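PDB 4IC4: oxysterol-binding protein homolog 3 from Saccharomyces cerevisiae, which carries lipids in a hydrophobic pocket of its OSBP-related domain and moves them between membranes, coupled to phosphoinositides. Local coordinates for residues A[151-156]-A[162-167]; A[184-189]-A[369-374]. All blocks are in the same frame, centred on the assembly; numbering follows the deposited sequence.

Contact 1. Residues A[151-156]-A[162-167]; sequences FAFFAE and CSYTVT
F151 and V166 make the first rung of a regular antiparallel ladder in which 151-156 and 162-167, the two arms of a β hairpin, run 4.7 Å apart at 169°. Three hydrogen-bonded pairs, F151 with V166, F153 with Y164 and A155 with C162, each exchange two N-H···O bonds. The A155 N to C162 O bond, 2.8 Å, is nearly straight at 171°, whereas Y164 N reaches F153 O at 3.0 Å with its donor tilted out of the carbonyl plane. At the non-hydrogen-bonded pairs A152-T165 and F154-S163 the gaps are spanned by CA-H···O contacts, among them S163 CA to F153 O at 3.3 Å.

F151, F153, A155, C162, Y164 and V166 lie on one buried face. V166 CG1, set between its own backbone N and carbonyl carbon (chi1 61°), approaches F153 CE2 obliquely at 4.0 Å and also touches F151 CB. V166 CB sits over one face of the Y164 ring, displaced toward its rim. The F153 ring turns its edge to Y164 O, while CB of F153 and CB of Y164 pack at 4.1 Å.

The F151 side chain is about 8 Å from that of H146, a phosphatidylinositol 4-phosphate-binding residue. Helix 71-76 covers this face, I71 and L72 meeting F151 and I75 meeting F153 and V166; F79 packs on A155 and C162. Strands 137-145 and 177-189 flank the hairpin in the β barrel of the OSBP-related domain. On the other face F154 stacks on Y374, and T165 OG1 bonds to W372 N.

Contact 2. Residues A[184-189]-A[369-374]; sequences ILRLKF and KNEWKY
The antiparallel β barrel of the OSBP-related domain meets a separate two-stranded sheet, 364-368 with 371-374, at a surface salt bridge between R186 and E371. R186 belongs to barrel strand 177-189, and E371 opens the second strand of the small sheet. The two side chains reach toward each other from facing sides. R186 NH2 points at E371 OE1 across 3.4 Å, a weak bond but a straight one, 174° at the hydrogen. The carboxylate meets the guanidinium at its edge, with the two planes turned 68° apart, so this is no flat, two-pronged pairing.

The arginine chain runs out straight as far as NE, while the glutamate bends at chi2 (69°) and brings its carboxylate toward the barrel. I184 CB lies over the centre of one guanidinium face, 4.2 Å above the plane. R186 NH1 has a second carboxylate partner, E197 of strand 195-199, so one cation serves two acids and also ties its own strand to the next. With R186 cut back to an alanine, E371 and E197 would probably lose this shared countercharge, and one of the direct ties between barrel and small sheet would go.

Beside the ion pair, E371 is linked to the backbone of I184 through two waters, one at each carboxylate oxygen. The looser bridge runs from I184 N, 3.1 Å from its water, to E371 OE1. The tighter one has a single water donating to both I184 O and E371 OE2, each 2.6 Å from the water oxygen.

How the contacts relate
The centres of contacts 1 and 2 lie only about 6 Å apart, and along the chain the hairpin of contact 1 is complete before contact 2 opens. Strands 160-172 and 177-189 follow one another in sequence and are neighbours in the barrel, joined here by S163 O and R186 N at 2.9 Å. The Y164 and L185 side chains touch on the face lined by F153 and V166. Contact 1 is therefore local barrel wall, whereas contact 2 spans some 180 residues to bring 369-374 back over the outside of that same wall. This late segment touches strand 177-189 through contact 2 and the hairpin of contact 1 through T165-W372 and F154-Y374.

Contact 1. Residues A[151-156]-A[162-167]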
loop_
_atom_site.group_PDB
_atom_site.type_symbol
_atom_site.label_atom_id
_atom_site.label_comp_id
_atom_site.label_asym_id
_atom_site.label_seq_id
_atom_site.Cartn_x
_atom_site.Cartn_y
_atom_site.Cartn_z
ATOM N N PHE A 151 1.961 7.991 7.167
ATOM C CA PHE A 151 1.407 6.708 7.574
ATOM C C PHE A 151 2.530 5.797 8.057
ATOM O O PHE A 151 3.582 5.694 7.417
ATOM C CB PHE A 151 0.677 6.071 6.391
ATOM C CG PHE A 151 -0.326 6.978 5.743
ATOM C CD1 PHE A 151 -1.554 7.228 6.350
ATOM C CD2 PHE A 151 -0.036 7.606 4.536
ATOM C CE1 PHE A 151 -2.483 8.092 5.762
ATOM C CE2 PHE A 151 -0.961 8.474 3.938
ATOM C CZ PHE A 151 -2.186 8.715 4.555
ATOM N N ALA A 152 2.309 5.141 9.191
ATOM C CA ALA A 152 3.309 4.243 9.759
ATOM C C ALA A 152 2.822 2.808 9.691
ATOM O O ALA A 152 1.651 2.529 9.967
ATOM C CB ALA A 152 3.604 4.636 11.203
ATOM N N PHE A 153 3.726 1.905 9.318
ATOM C CA PHE A 153 3.415 0.483 9.183
ATOM C C PHE A 153 4.448 -0.394 9.872
ATOM O O PHE A 153 5.642 -0.097 9.849
ATOM C CB PHE A 153 3.395 0.068 7.705
ATOM C CG PHE A 153 2.306 0.707 6.902
ATOM C CD1 PHE A 153 1.139 0.009 6.602
ATOM C CD2 PHE A 153 2.436 2.018 6.457
ATOM C CE1 PHE A 153 0.115 0.616 5.872
ATOM C CE2 PHE A 153 1.419 2.629 5.729
ATOM C CZ PHE A 153 0.258 1.924 5.439
ATOM N N PHE A 154 3.978 -1.477 10.475
ATOM C CA PHE A 154 4.853 -2.448 11.116
ATOM C C PHE A 154 4.272 -3.828 10.844
ATOM O O PHE A 154 3.188 -4.153 11.326
ATOM C CB PHE A 154 4.950 -2.215 12.624
ATOM C CG PHE A 154 5.907 -3.150 13.322
ATOM C CD1 PHE A 154 7.197 -3.336 12.831
ATOM C CD2 PHE A 154 5.524 -3.831 14.472
ATOM C CE1 PHE A 154 8.095 -4.189 13.480
ATOM C CE2 PHE A 154 6.413 -4.684 15.131
ATOM C CZ PHE A 154 7.702 -4.861 14.631
ATOM N N ALA A 155 4.988 -4.622 10.055
ATOM C CA ALA A 155 4.554 -5.974 9.705
ATOM C C ALA A 155 5.514 -6.959 10.351
ATOM O O ALA A 155 6.728 -6.750 10.317
ATOM C CB ALA A 155 4.557 -6.152 8.188
ATOM N N GLU A 156 4.969 -8.024 10.936
ATOM C CA GLU A 156 5.786 -9.030 11.609
ATOM C C GLU A 156 5.434 -10.455 11.230
ATOM O O GLU A 156 4.259 -10.809 11.124
ATOM C CB GLU A 156 5.630 -8.942 13.124
ATOM C CG GLU A 156 5.701 -7.575 13.726
ATOM C CD GLU A 156 5.376 -7.622 15.203
ATOM O OE1 GLU A 156 6.250 -8.043 15.992
ATOM O OE2 GLU A 156 4.239 -7.259 15.569
ATOM N N CYS A 162 9.008 -5.793 9.010
ATOM C CA CYS A 162 9.207 -4.651 8.138
ATOM C C CYS A 162 8.559 -3.406 8.723
ATOM O O CYS A 162 7.442 -3.462 9.232
ATOM C CB CYS A 162 8.605 -4.951 6.763
ATOM S SG CYS A 162 9.091 -3.796 5.465
ATOM N N SER A 163 9.281 -2.290 8.666
ATOM C CA SER A 163 8.790 -1.012 9.162
ATOM C C SER A 163 8.764 -0.045 7.982
ATOM O O SER A 163 9.577 -0.146 7.057
ATOM C CB SER A 163 9.709 -0.485 10.263
ATOM O OG SER A 163 11.024 -0.308 9.769
ATOM N N TYR A 164 7.829 0.896 8.018
ATOM C CA TYR A 164 7.681 1.840 6.924
ATOM C C TYR A 164 6.974 3.097 7.398
ATOM O O TYR A 164 5.914 3.023 8.006
ATOM C CB TYR A 164 6.868 1.155 5.816
ATOM C CG TYR A 164 6.763 1.843 4.461
ATOM C CD1 TYR A 164 7.809 2.624 3.944
ATOM C CD2 TYR A 164 5.665 1.578 3.629
ATOM C CE1 TYR A 164 7.761 3.103 2.630
ATOM C CE2 TYR A 164 5.608 2.051 2.326
ATOM C CZ TYR A 164 6.658 2.806 1.827
ATOM O OH TYR A 164 6.605 3.222 0.513
ATOM N N THR A 165 7.586 4.247 7.146
ATOM C CA THR A 165 7.002 5.543 7.484
ATOM C C THR A 165 6.915 6.188 6.112
ATOM O O THR A 165 7.940 6.454 5.477
ATOM C CB THR A 165 7.912 6.363 8.417
ATOM O OG1 THR A 165 8.013 5.699 9.685
ATOM C CG2 THR A 165 7.333 7.749 8.625
ATOM N N VAL A 166 5.697 6.447 5.650
ATOM C CA VAL A 166 5.539 6.969 4.306
ATOM C C VAL A 166 4.591 8.141 4.107
ATOM O O VAL A 166 3.563 8.268 4.778
ATOM C CB VAL A 166 5.098 5.820 3.382
ATOM C CG1 VAL A 166 3.760 5.264 3.862
ATOM C CG2 VAL A 166 4.981 6.294 1.959
ATOM N N THR A 167 4.959 8.992 3.160
ATOM C CA THR A 167 4.165 10.150 2.788
ATOM C C THR A 167 3.990 10.110 1.280
ATOM O O THR A 167 4.960 10.289 0.540
ATOM C CB THR A 167 4.865 11.473 3.155
ATOM O OG1 THR A 167 4.886 11.623 4.579
ATOM C CG2 THR A 167 4.120 12.662 2.539
#

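Contact 2. Residues A[184-189]-A[369-374]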
loop_
_atom_site.group_PDB
_atom_site.type_symbol
_atom_site.label_atom_id
_atom_site.label_comp_id
_atom_site.label_asym_id
_atom_site.label_seq_id
_atom_site.Cartn_x
_atom_site.Cartn_y
_atom_site.Cartn_z
ATOM N N ILE A 184 11.515 5.111 3.359
ATOM C CA ILE A 184 12.273 3.892 3.136
ATOM C C ILE A 184 11.625 2.680 3.789
ATOM O O ILE A 184 11.265 2.714 4.963
ATOM C CB ILE A 184 13.711 4.031 3.686
ATOM C CG1 ILE A 184 14.425 5.185 2.982
ATOM C CG2 ILE A 184 14.476 2.731 3.481
ATOM C CD1 ILE A 184 15.833 5.423 3.471
ATOM N N LEU A 185 11.448 1.618 3.014
ATOM C CA LEU A 185 10.896 0.391 3.570
ATOM C C LEU A 185 12.098 -0.311 4.184
ATOM O O LEU A 185 13.093 -0.560 3.500
ATOM C CB LEU A 185 10.275 -0.488 2.483
ATOM C CG LEU A 185 9.010 0.042 1.810
ATOM C CD1 LEU A 185 9.396 1.098 0.785
ATOM C CD2 LEU A 185 8.267 -1.101 1.129
ATOM N N ARG A 186 12.000 -0.620 5.470
ATOM C CA ARG A 186 13.089 -1.269 6.184
ATOM C C ARG A 186 12.726 -2.690 6.572
ATOM O O ARG A 186 11.934 -2.913 7.492
ATOM C CB ARG A 186 13.445 -0.467 7.438
ATOM C CG ARG A 186 13.828 0.982 7.157
ATOM C CD ARG A 186 14.132 1.739 8.441
ATOM N NE ARG A 186 14.384 3.158 8.197
ATOM C CZ ARG A 186 15.435 3.631 7.535
ATOM N NH1 ARG A 186 16.346 2.799 7.047
ATOM N NH2 ARG A 186 15.576 4.937 7.357
ATOM N N LEU A 187 13.323 -3.642 5.867
ATOM C CA LEU A 187 13.089 -5.054 6.107
ATOM C C LEU A 187 14.218 -5.641 6.945
ATOM O O LEU A 187 15.389 -5.353 6.710
ATOM C CB LEU A 187 13.011 -5.795 4.772
ATOM C CG LEU A 187 13.054 -7.323 4.794
ATOM C CD1 LEU A 187 11.788 -7.866 5.435
ATOM C CD2 LEU A 187 13.209 -7.841 3.368
ATOM N N LYS A 188 13.853 -6.451 7.929
ATOM C CA LYS A 188 14.832 -7.112 8.784
ATOM C C LYS A 188 14.556 -8.606 8.859
ATOM O O LYS A 188 13.433 -9.025 9.136
ATOM C CB LYS A 188 14.795 -6.545 10.207
ATOM C CG LYS A 188 15.621 -7.362 11.198
ATOM C CD LYS A 188 15.470 -6.866 12.624
ATOM C CE LYS A 188 16.238 -7.755 13.589
ATOM N NZ LYS A 188 16.049 -7.324 15.000
ATOM N N PHE A 189 15.581 -9.406 8.593
ATOM C CA PHE A 189 15.471 -10.857 8.699
ATOM C C PHE A 189 15.627 -11.152 10.190
ATOM O O PHE A 189 16.643 -10.800 10.786
ATOM C CB PHE A 189 16.612 -11.543 7.943
ATOM C CG PHE A 189 16.353 -11.752 6.481
ATOM C CD1 PHE A 189 15.291 -11.119 5.839
ATOM C CD2 PHE A 189 17.185 -12.585 5.733
ATOM C CE1 PHE A 189 15.066 -11.315 4.474
ATOM C CE2 PHE A 189 16.969 -12.784 4.376
ATOM C CZ PHE A 189 15.909 -12.150 3.743
ATOM N N LYS A 369 12.928 12.852 12.042
ATOM C CA LYS A 369 12.180 13.449 10.948
ATOM C C LYS A 369 11.892 12.365 9.921
ATOM O O LYS A 369 12.808 11.695 9.441
ATOM C CB LYS A 369 12.980 14.568 10.277
ATOM C CG LYS A 369 12.880 15.921 10.948
ATOM C CD LYS A 369 13.457 16.997 10.038
ATOM C CE LYS A 369 13.240 18.386 10.605
ATOM N NZ LYS A 369 13.649 19.433 9.629
ATOM N N ASN A 370 10.617 12.191 9.595
ATOM C CA ASN A 370 10.205 11.201 8.611
ATOM C C ASN A 370 10.427 9.763 9.067
ATOM O O ASN A 370 10.581 8.869 8.240
ATOM C CB ASN A 370 10.951 11.439 7.297
ATOM C CG ASN A 370 10.912 12.892 6.865
ATOM O OD1 ASN A 370 9.840 13.472 6.696
ATOM N ND2 ASN A 370 12.086 13.488 6.687
ATOM N N GLU A 371 10.437 9.533 10.377
ATOM C CA GLU A 371 10.637 8.181 10.882
ATOM C C GLU A 371 9.874 7.907 12.174
ATOM O O GLU A 371 10.154 8.512 13.208
ATOM C CB GLU A 371 12.128 7.927 11.111
ATOM C CG GLU A 371 12.616 6.583 10.608
ATOM C CD GLU A 371 12.609 6.491 9.092
ATOM O OE1 GLU A 371 13.321 7.287 8.440
ATOM O OE2 GLU A 371 11.894 5.624 8.551
ATOM N N TRP A 372 8.903 7.000 12.103
ATOM C CA TRP A 372 8.116 6.611 13.267
ATOM C C TRP A 372 8.414 5.146 13.558
ATOM O O TRP A 372 8.828 4.401 12.668
ATOM C CB TRP A 372 6.621 6.802 13.003
ATOM C CG TRP A 372 6.196 8.243 12.980
ATOM C CD1 TRP A 372 6.526 9.183 12.044
ATOM C CD2 TRP A 372 5.372 8.909 13.944
ATOM N NE1 TRP A 372 5.959 10.393 12.366
ATOM C CE2 TRP A 372 5.244 10.255 13.526
ATOM C CE3 TRP A 372 4.729 8.500 15.121
ATOM C CZ2 TRP A 372 4.498 11.197 14.247
ATOM C CZ3 TRP A 372 3.987 9.438 15.838
ATOM C CH2 TRP A 372 3.879 10.771 15.396
ATOM N N LYS A 373 8.192 4.734 14.799
ATOM C CA LYS A 373 8.477 3.365 15.206
ATOM C C LYS A 373 7.378 2.781 16.085
ATOM O O LYS A 373 6.813 3.469 16.936
ATOM C CB LYS A 373 9.824 3.343 15.943
ATOM C CG LYS A 373 10.294 1.991 16.448
ATOM C CD LYS A 373 11.705 2.123 17.010
ATOM C CE LYS A 373 12.213 0.820 17.609
ATOM N NZ LYS A 373 11.432 0.414 18.811
ATOM N N TYR A 374 7.080 1.506 15.865
ATOM C CA TYR A 374 6.059 0.804 16.636
ATOM C C TYR A 374 6.380 0.846 18.130
ATOM O O TYR A 374 7.506 0.563 18.541
ATOM C CB TYR A 374 5.980 -0.653 16.168
ATOM C CG TYR A 374 5.014 -1.512 16.954
ATOM C CD1 TYR A 374 3.639 -1.424 16.743
ATOM C CD2 TYR A 374 5.475 -2.421 17.905
ATOM C CE1 TYR A 374 2.752 -2.222 17.456
ATOM C CE2 TYR A 374 4.594 -3.224 18.628
ATOM C CZ TYR A 374 3.234 -3.119 18.398
ATOM O OH TYR A 374 2.348 -3.914 19.094
HETATM O O HOH W 1 10.506 4.267 6.880
HETATM O O HOH W 2 12.412 7.289 5.315
#